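Local structure of alanine dehydrogenase (Archaeoglobus fulgidus, 1OMO) at residues A121-G132 / A185-T195; G113-R122 / E208-I216. The protein catalyses the reversible NAD-dependent oxidative deamination of L-alanine to pyruvate, working as a homodimer that accepts NAD but not NADP. All coordinates share one frame; numbering follows the deposited sequence.

Interaction 1: residues A121-G132 / A185-T195; sequences ARKNSSVFGFIG and ASRCDVLVTTT. With NAD (nicotinamide-adenine-dinucleotide), chain D.
Asp189 joins the two segments at the N-terminal end of their strands. Its OD2 accepts from Ser126 N at 2.8 Å and from Val127 N at 2.9 Å, both bonds nearly straight and arriving from opposite faces of the carboxylate. OD1 takes the salt bridge from Arg122 NH2 at 2.8 Å; Asp189 OD1 lies close to the guanidinium plane, although the carboxylate itself is turned 83° from it, and a single N-H, from NH2, makes the bridge. A bend at chi3 (-89°) turns the arginine head toward the acid, while its NH1 holds Asn124 OD1, and a water accepts from Arg122 NH1 and donates to Asp189 OD1.

Beyond this end, strands 127-131 and 190-193 run parallel. Gly129 N gives to Val190 O, and Gly129 O receives Val192 N at 2.8 Å; Ile131 repeats the pattern with Val192 O and Thr194 N. Side chains pair by face. Phe128 lies beside Val190, and Val192 CG2 sits over the face of the Phe130 ring, 4.1 Å from its centroid. On the other face, Ile131 CG1 meets Leu191 CD1 at 3.6 Å. A side chain at Gly129 would point to the face of Ile131 and Leu191 and run into Ala185 O.

At the C-terminal end Thr195 CG2 touches NAD N3A at 3.5 Å, and Gly132, probably the first glycine of the Rossmann GxGxxA motif, lies alongside. Strand 152-156 flanks 127-131 and strand 212-215 flanks 190-193, while Leu144 of helix 135-147 packs on both Phe128 and Val192.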
loop_
_atom_site.group_PDB
_atom_site.type_symbol
_atom_site.label_atom_id
_atom_site.label_comp_id
_atom_site.label_asym_id
_atom_site.label_seq_id
_atom_site.Cartn_x
_atom_site.Cartn_y
_atom_site.Cartn_z
ATOM N N ALA A 121 32.618 7.237 4.424
ATOM C CA ALA A 121 33.575 7.350 5.525
ATOM C C ALA A 121 35.024 7.255 5.077
ATOM O O ALA A 121 35.319 6.625 4.063
ATOM C CB ALA A 121 33.299 6.276 6.564
ATOM N N ARG A 122 35.926 7.870 5.842
ATOM C CA ARG A 122 37.354 7.833 5.516
ATOM C C ARG A 122 37.802 6.398 5.395
ATOM O O ARG A 122 37.502 5.568 6.261
ATOM C CB ARG A 122 38.165 8.503 6.601
ATOM C CG ARG A 122 38.010 9.980 6.657
ATOM C CD ARG A 122 38.943 10.529 7.700
ATOM N NE ARG A 122 38.342 10.583 9.030
ATOM C CZ ARG A 122 38.759 9.871 10.057
ATOM N NH1 ARG A 122 39.776 9.033 9.898
ATOM N NH2 ARG A 122 38.191 10.028 11.240
ATOM N N LYS A 123 38.515 6.095 4.324
ATOM C CA LYS A 123 38.975 4.739 4.111
ATOM C C LYS A 123 39.773 4.166 5.288
ATOM O O LYS A 123 39.862 2.944 5.438
ATOM C CB LYS A 123 39.758 4.677 2.796
ATOM C CG LYS A 123 38.842 4.897 1.593
ATOM C CD LYS A 123 39.487 5.768 0.527
ATOM C CE LYS A 123 40.466 4.984 -0.347
ATOM N NZ LYS A 123 39.873 4.514 -1.650
ATOM N N ASN A 124 40.292 5.036 6.158
ATOM C CA ASN A 124 41.078 4.592 7.326
ATOM C C ASN A 124 40.302 4.507 8.670
ATOM O O ASN A 124 40.908 4.340 9.731
ATOM C CB ASN A 124 42.320 5.500 7.503
ATOM C CG ASN A 124 41.959 6.943 7.891
ATOM O OD1 ASN A 124 40.804 7.338 7.865
ATOM N ND2 ASN A 124 42.962 7.727 8.232
ATOM N N SER A 125 38.972 4.600 8.624
ATOM C CA SER A 125 38.147 4.541 9.846
ATOM C C SER A 125 38.434 3.284 10.643
ATOM O O SER A 125 38.531 2.188 10.082
ATOM C CB SER A 125 36.639 4.583 9.505
ATOM O OG SER A 125 36.264 5.844 8.980
ATOM N N SER A 126 38.560 3.445 11.958
ATOM C CA SER A 126 38.823 2.301 12.813
ATOM C C SER A 126 38.083 2.377 14.135
ATOM O O SER A 126 37.875 1.351 14.778
ATOM C CB SER A 126 40.315 2.202 13.103
ATOM O OG SER A 126 40.752 3.436 13.626
ATOM N N VAL A 127 37.746 3.596 14.568
ATOM C CA VAL A 127 37.031 3.759 15.821
ATOM C C VAL A 127 35.567 3.946 15.479
ATOM O O VAL A 127 35.216 4.864 14.747
ATOM C CB VAL A 127 37.549 4.967 16.624
ATOM C CG1 VAL A 127 36.822 5.041 17.956
ATOM C CG2 VAL A 127 39.075 4.818 16.876
ATOM N N PHE A 128 34.726 3.056 15.991
ATOM C CA PHE A 128 33.305 3.119 15.720
ATOM C C PHE A 128 32.517 3.395 16.962
ATOM O O PHE A 128 32.607 2.646 17.926
ATOM C CB PHE A 128 32.827 1.801 15.094
ATOM C CG PHE A 128 33.335 1.588 13.689
ATOM C CD1 PHE A 128 34.692 1.321 13.450
ATOM C CD2 PHE A 128 32.482 1.723 12.602
ATOM C CE1 PHE A 128 35.185 1.199 12.143
ATOM C CE2 PHE A 128 32.978 1.602 11.297
ATOM C CZ PHE A 128 34.330 1.343 11.078
ATOM N N GLY A 129 31.752 4.477 16.931
ATOM C CA GLY A 129 30.912 4.846 18.055
ATOM C C GLY A 129 29.425 4.575 17.802
ATOM O O GLY A 129 28.901 4.802 16.701
ATOM N N PHE A 130 28.739 4.070 18.820
ATOM C CA PHE A 130 27.326 3.786 18.728
ATOM C C PHE A 130 26.511 4.520 19.798
ATOM O O PHE A 130 26.730 4.360 21.013
ATOM C CB PHE A 130 27.077 2.282 18.840
ATOM C CG PHE A 130 27.618 1.488 17.678
ATOM C CD1 PHE A 130 28.988 1.227 17.577
ATOM C CD2 PHE A 130 26.761 1.004 16.688
ATOM C CE1 PHE A 130 29.507 0.488 16.499
ATOM C CE2 PHE A 130 27.262 0.256 15.595
ATOM C CZ PHE A 130 28.636 -0.000 15.505
ATOM N N ILE A 131 25.597 5.367 19.344
ATOM C CA ILE A 131 24.696 6.062 20.246
ATOM C C ILE A 131 23.411 5.260 20.076
ATOM O O ILE A 131 22.721 5.403 19.071
ATOM C CB ILE A 131 24.441 7.505 19.808
ATOM C CG1 ILE A 131 25.769 8.253 19.676
ATOM C CG2 ILE A 131 23.553 8.185 20.810
ATOM C CD1 ILE A 131 26.616 8.210 20.941
ATOM N N GLY A 132 23.109 4.418 21.060
ATOM C CA GLY A 132 21.943 3.562 21.018
ATOM C C GLY A 132 22.480 2.151 20.790
ATOM O O GLY A 132 23.238 1.922 19.845
ATOM N N ALA A 185 31.616 8.451 23.239
ATOM C CA ALA A 185 31.228 7.554 22.143
ATOM C C ALA A 185 31.182 8.317 20.835
ATOM O O ALA A 185 31.475 7.763 19.800
ATOM C CB ALA A 185 29.857 6.943 22.422
ATOM N N SER A 186 30.793 9.591 20.893
ATOM C CA SER A 186 30.692 10.455 19.711
ATOM C C SER A 186 32.028 10.789 19.058
ATOM O O SER A 186 32.082 11.236 17.912
ATOM C CB SER A 186 30.029 11.769 20.084
ATOM O OG SER A 186 28.769 11.520 20.638
ATOM N N ARG A 187 33.094 10.595 19.813
ATOM C CA ARG A 187 34.454 10.852 19.363
ATOM C C ARG A 187 34.891 9.586 18.667
ATOM O O ARG A 187 35.275 8.627 19.323
ATOM C CB ARG A 187 35.324 11.145 20.596
ATOM C CG ARG A 187 36.805 11.207 20.339
ATOM C CD ARG A 187 37.492 11.900 21.503
ATOM N NE ARG A 187 37.072 13.294 21.610
ATOM C CZ ARG A 187 36.589 13.840 22.716
ATOM N NH1 ARG A 187 36.231 15.119 22.721
ATOM N NH2 ARG A 187 36.464 13.104 23.816
ATOM N N CYS A 188 34.832 9.585 17.340
ATOM C CA CYS A 188 35.174 8.396 16.566
ATOM C C CYS A 188 35.329 8.742 15.099
ATOM O O CYS A 188 35.189 9.895 14.729
ATOM C CB CYS A 188 34.047 7.371 16.707
ATOM S SG CYS A 188 32.449 8.044 16.176
ATOM N N ASP A 189 35.606 7.758 14.252
ATOM C CA ASP A 189 35.711 8.029 12.806
ATOM C C ASP A 189 34.329 7.819 12.122
ATOM O O ASP A 189 33.971 8.529 11.186
ATOM C CB ASP A 189 36.753 7.105 12.159
ATOM C CG ASP A 189 38.084 7.081 12.925
ATOM O OD1 ASP A 189 38.627 8.166 13.226
ATOM O OD2 ASP A 189 38.579 5.970 13.227
ATOM N N VAL A 190 33.570 6.841 12.625
ATOM C CA VAL A 190 32.238 6.483 12.130
ATOM C C VAL A 190 31.330 6.426 13.365
ATOM O O VAL A 190 31.578 5.646 14.302
ATOM C CB VAL A 190 32.264 5.084 11.420
ATOM C CG1 VAL A 190 30.846 4.658 10.983
ATOM C CG2 VAL A 190 33.200 5.154 10.184
ATOM N N LEU A 191 30.298 7.269 13.367
ATOM C CA LEU A 191 29.346 7.349 14.473
ATOM C C LEU A 191 27.958 6.888 13.980
ATOM O O LEU A 191 27.412 7.459 13.040
ATOM C CB LEU A 191 29.291 8.805 14.988
ATOM C CG LEU A 191 28.265 9.197 16.073
ATOM C CD1 LEU A 191 28.545 8.441 17.381
ATOM C CD2 LEU A 191 28.321 10.720 16.322
ATOM N N VAL A 192 27.422 5.852 14.615
ATOM C CA VAL A 192 26.125 5.267 14.281
ATOM C C VAL A 192 25.050 5.673 15.315
ATOM O O VAL A 192 25.053 5.133 16.417
ATOM C CB VAL A 192 26.214 3.726 14.325
ATOM C CG1 VAL A 192 24.897 3.116 13.904
ATOM C CG2 VAL A 192 27.372 3.238 13.473
ATOM N N THR A 193 24.145 6.599 14.994
ATOM C CA THR A 193 23.103 6.979 15.957
ATOM C C THR A 193 21.862 6.143 15.659
ATOM O O THR A 193 21.339 6.151 14.573
ATOM C CB THR A 193 22.791 8.472 15.908
ATOM O OG1 THR A 193 22.179 8.780 14.668
ATOM C CG2 THR A 193 24.102 9.306 16.074
ATOM N N THR A 194 21.364 5.439 16.656
ATOM C CA THR A 194 20.285 4.512 16.430
ATOM C C THR A 194 19.113 4.647 17.420
ATOM O O THR A 194 18.341 3.704 17.641
ATOM C CB THR A 194 20.965 3.120 16.465
ATOM O OG1 THR A 194 20.497 2.304 15.396
ATOM C CG2 THR A 194 20.790 2.469 17.731
ATOM N N THR A 195 18.962 5.839 17.997
ATOM C CA THR A 195 17.914 6.061 18.988
ATOM C C THR A 195 16.627 6.621 18.400
ATOM O O THR A 195 16.617 7.138 17.294
ATOM C CB THR A 195 18.378 7.047 20.095
ATOM O OG1 THR A 195 18.290 8.389 19.608
ATOM C CG2 THR A 195 19.835 6.780 20.492
HETATM P PA NAD D . 15.245 -0.520 20.120
HETATM O O1A NAD D . 14.202 0.020 21.027
HETATM O O2A NAD D . 15.645 -1.996 20.245
HETATM O O5B NAD D . 16.681 0.291 20.021
HETATM C C5B NAD D . 16.821 1.711 20.448
HETATM C C4B NAD D . 17.866 1.730 21.595
HETATM O O4B NAD D . 17.978 3.187 21.914
HETATM C C3B NAD D . 17.431 1.095 23.000
HETATM O O3B NAD D . 18.418 0.084 23.451
HETATM C C2B NAD D . 17.293 2.289 23.976
HETATM O O2B NAD D . 17.476 2.087 25.330
HETATM C C1B NAD D . 18.244 3.318 23.290
HETATM N N9A NAD D . 17.900 4.685 23.549
HETATM C C8A NAD D . 16.686 5.335 23.634
HETATM N N7A NAD D . 16.797 6.625 23.872
HETATM C C5A NAD D . 18.089 6.909 23.962
HETATM C C6A NAD D . 18.805 8.164 24.197
HETATM N N6A NAD D . 18.174 9.292 24.400
HETATM N N1A NAD D . 20.184 8.052 24.205
HETATM C C2A NAD D . 20.855 6.892 24.010
HETATM N N3A NAD D . 20.207 5.657 23.786
HETATM C C4A NAD D . 18.823 5.722 23.753
HETATM O O3 NAD D . 15.046 -0.266 18.487
HETATM P PN NAD D . 15.886 -0.717 17.081
HETATM O O1N NAD D . 17.200 -1.315 17.511
HETATM O O2N NAD D . 14.930 -1.440 16.154
HETATM O O5D NAD D . 16.174 0.841 16.505
HETATM C C5D NAD D . 14.861 1.692 16.664
HETATM C C4D NAD D . 14.963 3.024 15.995
HETATM O O4D NAD D . 15.342 2.768 14.530
HETATM C C3D NAD D . 13.631 3.835 15.911
HETATM O O3D NAD D . 13.862 5.251 15.789
HETATM C C2D NAD D . 13.011 3.212 14.657
HETATM O O2D NAD D . 11.820 3.797 14.245
HETATM C C1D NAD D . 14.258 3.278 13.653
HETATM N N1N NAD D . 14.356 2.328 12.491
HETATM C C2N NAD D . 14.646 3.020 11.235
HETATM C C3N NAD D . 14.943 2.133 10.138
HETATM C C7N NAD D . 15.254 2.921 8.729
HETATM O O7N NAD D . 15.067 2.297 7.645
HETATM N N7N NAD D . 15.719 4.209 8.798
HETATM C C4N NAD D . 14.991 0.719 10.181
HETATM C C5N NAD D . 14.687 0.171 11.493
HETATM C C6N NAD D . 14.383 0.958 12.616
HETATM O O HOH W 1 36.708 11.774 12.962
HETATM O O HOH W 2 35.129 8.949 8.545
HETATM O O HOH W 3 41.283 8.477 12.043
HETATM O O HOH W 4 41.138 6.482 14.288
#

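Interaction 2: residues G113-R122 / E208-I216; sequences GGIAAKYLAR and EEGTHINAI
Asn214 ND2 donates to Gly113 O at 2.9 Å, reaching it from above the carbonyl plane. That oxygen already accepts the helical bond from Ala117 N on the opposite face, so the strand side chain is added without costing the helix a bond. The other end of the amide is used as well: Asn214 OD1 receives His212 NE2 at 2.7 Å, close to the imidazole plane. With ND1 bonded to Thr286 OG1, both ring nitrogens have partners. CG of His212 lies anti to its backbone N (chi1 166°), and the ring runs along the helix, its CD2 3.9 Å from Ala117 CB and its ND1 3.7 Å from Leu120 CB; His212 CB meets Ala121 CB at 3.5 Å. A leucine in place of His212 would probably leave Asn214 OD1 and Thr286 without this partner and the amide less firmly oriented toward the helix.

Past the helix end, Arg122 NE gives a bent bond (145°) to Gly210 O at 2.9 Å, while NH1 is taken by Asn124 and NH2 also serves Asp189. One water accepts from Arg122 N and donates to Gly210 O; another accepts from Arg122 NH2 and donates to Glu209 O and Thr211 OG1. Gly210 has positive phi in a type II turn, and a side chain there would strike Arg122 NE.

Helix 113-120 and strand 212-215 run nearly antiparallel, 158° between directions and 9.0 Å between axes: a helix laid against the parallel sheet of a Rossmann-fold NAD domain.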
loop_
_atom_site.group_PDB
_atom_site.type_symbol
_atom_site.label_atom_id
_atom_site.label_comp_id
_atom_site.label_asym_id
_atom_site.label_seq_id
_atom_site.Cartn_x
_atom_site.Cartn_y
_atom_site.Cartn_z
ATOM N N GLY A 113 23.442 0.962 6.093
ATOM C CA GLY A 113 24.371 1.672 6.940
ATOM C C GLY A 113 25.772 1.319 6.506
ATOM O O GLY A 113 26.599 2.195 6.362
ATOM N N GLY A 114 26.003 0.032 6.279
ATOM C CA GLY A 114 27.297 -0.457 5.846
ATOM C C GLY A 114 27.713 0.055 4.468
ATOM O O GLY A 114 28.886 0.387 4.263
ATOM N N ILE A 115 26.768 0.092 3.521
ATOM C CA ILE A 115 27.047 0.575 2.167
ATOM C C ILE A 115 27.302 2.089 2.215
ATOM O O ILE A 115 28.249 2.593 1.587
ATOM C CB ILE A 115 25.868 0.238 1.202
ATOM C CG1 ILE A 115 25.844 -1.268 0.934
ATOM C CG2 ILE A 115 26.014 0.945 -0.131
ATOM C CD1 ILE A 115 27.078 -1.779 0.264
ATOM N N ALA A 116 26.503 2.831 2.984
ATOM C CA ALA A 116 26.753 4.270 3.041
ATOM C C ALA A 116 28.155 4.591 3.639
ATOM O O ALA A 116 28.877 5.455 3.122
ATOM C CB ALA A 116 25.650 4.987 3.832
ATOM N N ALA A 117 28.551 3.904 4.700
ATOM C CA ALA A 117 29.857 4.177 5.283
ATOM C C ALA A 117 30.950 3.784 4.268
ATOM O O ALA A 117 31.928 4.503 4.112
ATOM C CB ALA A 117 30.013 3.428 6.612
ATOM N N LYS A 118 30.751 2.682 3.542
ATOM C CA LYS A 118 31.728 2.268 2.543
ATOM C C LYS A 118 32.028 3.386 1.540
ATOM O O LYS A 118 33.176 3.581 1.137
ATOM C CB LYS A 118 31.245 1.052 1.754
ATOM C CG LYS A 118 32.162 0.783 0.534
ATOM C CD LYS A 118 31.974 -0.590 -0.140
ATOM C CE LYS A 118 30.912 -0.535 -1.229
ATOM N NZ LYS A 118 30.778 -1.840 -1.962
ATOM N N TYR A 119 30.991 4.129 1.148
ATOM C CA TYR A 119 31.139 5.200 0.169
ATOM C C TYR A 119 31.454 6.557 0.751
ATOM O O TYR A 119 32.030 7.402 0.080
ATOM C CB TYR A 119 29.850 5.340 -0.651
ATOM C CG TYR A 119 29.699 4.294 -1.733
ATOM C CD1 TYR A 119 30.252 4.494 -2.992
ATOM C CD2 TYR A 119 29.044 3.096 -1.484
ATOM C CE1 TYR A 119 30.154 3.525 -3.991
ATOM C CE2 TYR A 119 28.946 2.113 -2.465
ATOM C CZ TYR A 119 29.507 2.336 -3.725
ATOM O OH TYR A 119 29.438 1.380 -4.718
ATOM N N LEU A 120 31.082 6.774 1.999
ATOM C CA LEU A 120 31.251 8.083 2.582
ATOM C C LEU A 120 32.296 8.284 3.675
ATOM O O LEU A 120 32.799 9.385 3.831
ATOM C CB LEU A 120 29.886 8.540 3.093
ATOM C CG LEU A 120 28.925 9.361 2.249
ATOM C CD1 LEU A 120 29.312 9.422 0.814
ATOM C CD2 LEU A 120 27.534 8.773 2.458
ATOM N N ALA A 121 32.618 7.237 4.424
ATOM C CA ALA A 121 33.575 7.350 5.525
ATOM C C ALA A 121 35.024 7.255 5.077
ATOM O O ALA A 121 35.319 6.625 4.063
ATOM C CB ALA A 121 33.299 6.276 6.564
ATOM N N ARG A 122 35.926 7.870 5.842
ATOM C CA ARG A 122 37.354 7.833 5.516
ATOM C C ARG A 122 37.802 6.398 5.395
ATOM O O ARG A 122 37.502 5.568 6.261
ATOM C CB ARG A 122 38.165 8.503 6.601
ATOM C CG ARG A 122 38.010 9.980 6.657
ATOM C CD ARG A 122 38.943 10.529 7.700
ATOM N NE ARG A 122 38.342 10.583 9.030
ATOM C CZ ARG A 122 38.759 9.871 10.057
ATOM N NH1 ARG A 122 39.776 9.033 9.898
ATOM N NH2 ARG A 122 38.191 10.028 11.240
ATOM N N GLU A 208 34.152 15.347 15.898
ATOM C CA GLU A 208 35.431 15.725 15.316
ATOM C C GLU A 208 35.377 15.721 13.795
ATOM O O GLU A 208 34.513 15.074 13.191
ATOM C CB GLU A 208 36.536 14.760 15.775
ATOM C CG GLU A 208 36.489 14.420 17.284
ATOM C CD GLU A 208 37.858 14.463 17.975
ATOM O OE1 GLU A 208 38.002 13.799 19.016
ATOM O OE2 GLU A 208 38.784 15.157 17.503
ATOM N N GLU A 209 36.311 16.461 13.203
ATOM C CA GLU A 209 36.464 16.544 11.775
ATOM C C GLU A 209 36.671 15.114 11.265
ATOM O O GLU A 209 37.148 14.254 12.008
ATOM C CB GLU A 209 37.710 17.373 11.431
ATOM C CG GLU A 209 37.679 18.806 11.900
ATOM C CD GLU A 209 38.815 19.652 11.311
ATOM O OE1 GLU A 209 38.782 20.881 11.501
ATOM O OE2 GLU A 209 39.730 19.101 10.663
ATOM N N GLY A 210 36.302 14.871 10.001
ATOM C CA GLY A 210 36.473 13.560 9.389
ATOM C C GLY A 210 35.504 12.475 9.822
ATOM O O GLY A 210 35.589 11.324 9.359
ATOM N N THR A 211 34.587 12.810 10.712
ATOM C CA THR A 211 33.642 11.801 11.162
ATOM C C THR A 211 32.542 11.532 10.134
ATOM O O THR A 211 32.029 12.452 9.485
ATOM C CB THR A 211 32.935 12.224 12.468
ATOM O OG1 THR A 211 33.910 12.589 13.454
ATOM C CG2 THR A 211 32.067 11.065 12.993
ATOM N N HIS A 212 32.210 10.254 9.975
ATOM C CA HIS A 212 31.099 9.900 9.123
ATOM C C HIS A 212 29.987 9.436 10.057
ATOM O O HIS A 212 30.192 8.529 10.842
ATOM C CB HIS A 212 31.390 8.751 8.185
ATOM C CG HIS A 212 30.149 8.214 7.586
ATOM N ND1 HIS A 212 29.346 8.976 6.760
ATOM C CD2 HIS A 212 29.446 7.091 7.863
ATOM C CE1 HIS A 212 28.204 8.350 6.561
ATOM N NE2 HIS A 212 28.239 7.202 7.223
ATOM N N ILE A 213 28.808 10.035 9.953
ATOM C CA ILE A 213 27.708 9.661 10.820
ATOM C C ILE A 213 26.592 8.910 10.091
ATOM O O ILE A 213 26.032 9.390 9.095
ATOM C CB ILE A 213 27.065 10.901 11.478
ATOM C CG1 ILE A 213 28.117 11.744 12.177
ATOM C CG2 ILE A 213 26.003 10.471 12.520
ATOM C CD1 ILE A 213 27.547 13.053 12.704
ATOM N N ASN A 214 26.298 7.712 10.562
ATOM C CA ASN A 214 25.186 6.994 9.989
ATOM C C ASN A 214 24.053 7.422 10.919
ATOM O O ASN A 214 24.014 6.987 12.077
ATOM C CB ASN A 214 25.401 5.486 10.072
ATOM C CG ASN A 214 25.961 4.901 8.795
ATOM O OD1 ASN A 214 26.139 5.592 7.795
ATOM N ND2 ASN A 214 26.246 3.623 8.828
ATOM N N ALA A 215 23.189 8.330 10.460
ATOM C CA ALA A 215 22.063 8.795 11.290
ATOM C C ALA A 215 20.869 7.910 10.932
ATOM O O ALA A 215 20.191 8.157 9.923
ATOM C CB ALA A 215 21.768 10.255 10.988
ATOM N N ILE A 216 20.626 6.880 11.757
ATOM C CA ILE A 216 19.576 5.876 11.503
ATOM C C ILE A 216 18.256 5.974 12.286
ATOM O O ILE A 216 17.193 5.614 11.771
ATOM C CB ILE A 216 20.106 4.384 11.775
ATOM C CG1 ILE A 216 21.505 4.150 11.186
ATOM C CG2 ILE A 216 19.173 3.344 11.080
ATOM C CD1 ILE A 216 21.534 4.230 9.664
HETATM O O HOH W 1 36.708 11.774 12.962
HETATM O O HOH W 2 35.129 8.949 8.545
#

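Overall arrangement
Both interactions are largely buried and belong to the same parallel sheet of the NAD domain. Interaction 1 pairs neighbouring strands, whereas interaction 2 lays a helix along a face of the sheet, nearly antiparallel to its strand, and buries less surface, 362 against 887 Å². Their chemistry differs: mainly backbone bonds and apolar pairs in the first, with a charged, water-linked end at Asp189; in the second, isolated side-chain bonds and small helix side chains around an imidazole. Strands 190-193 and 212-215 are adjacent, with Asp189 O to His212 N and Leu191 O to Asn214 N each at 2.7 Å, probable hydrogen bonds. Ala121, Arg122 and two waters are shared at this partly exposed end; NAD lies at the other end of interaction 1.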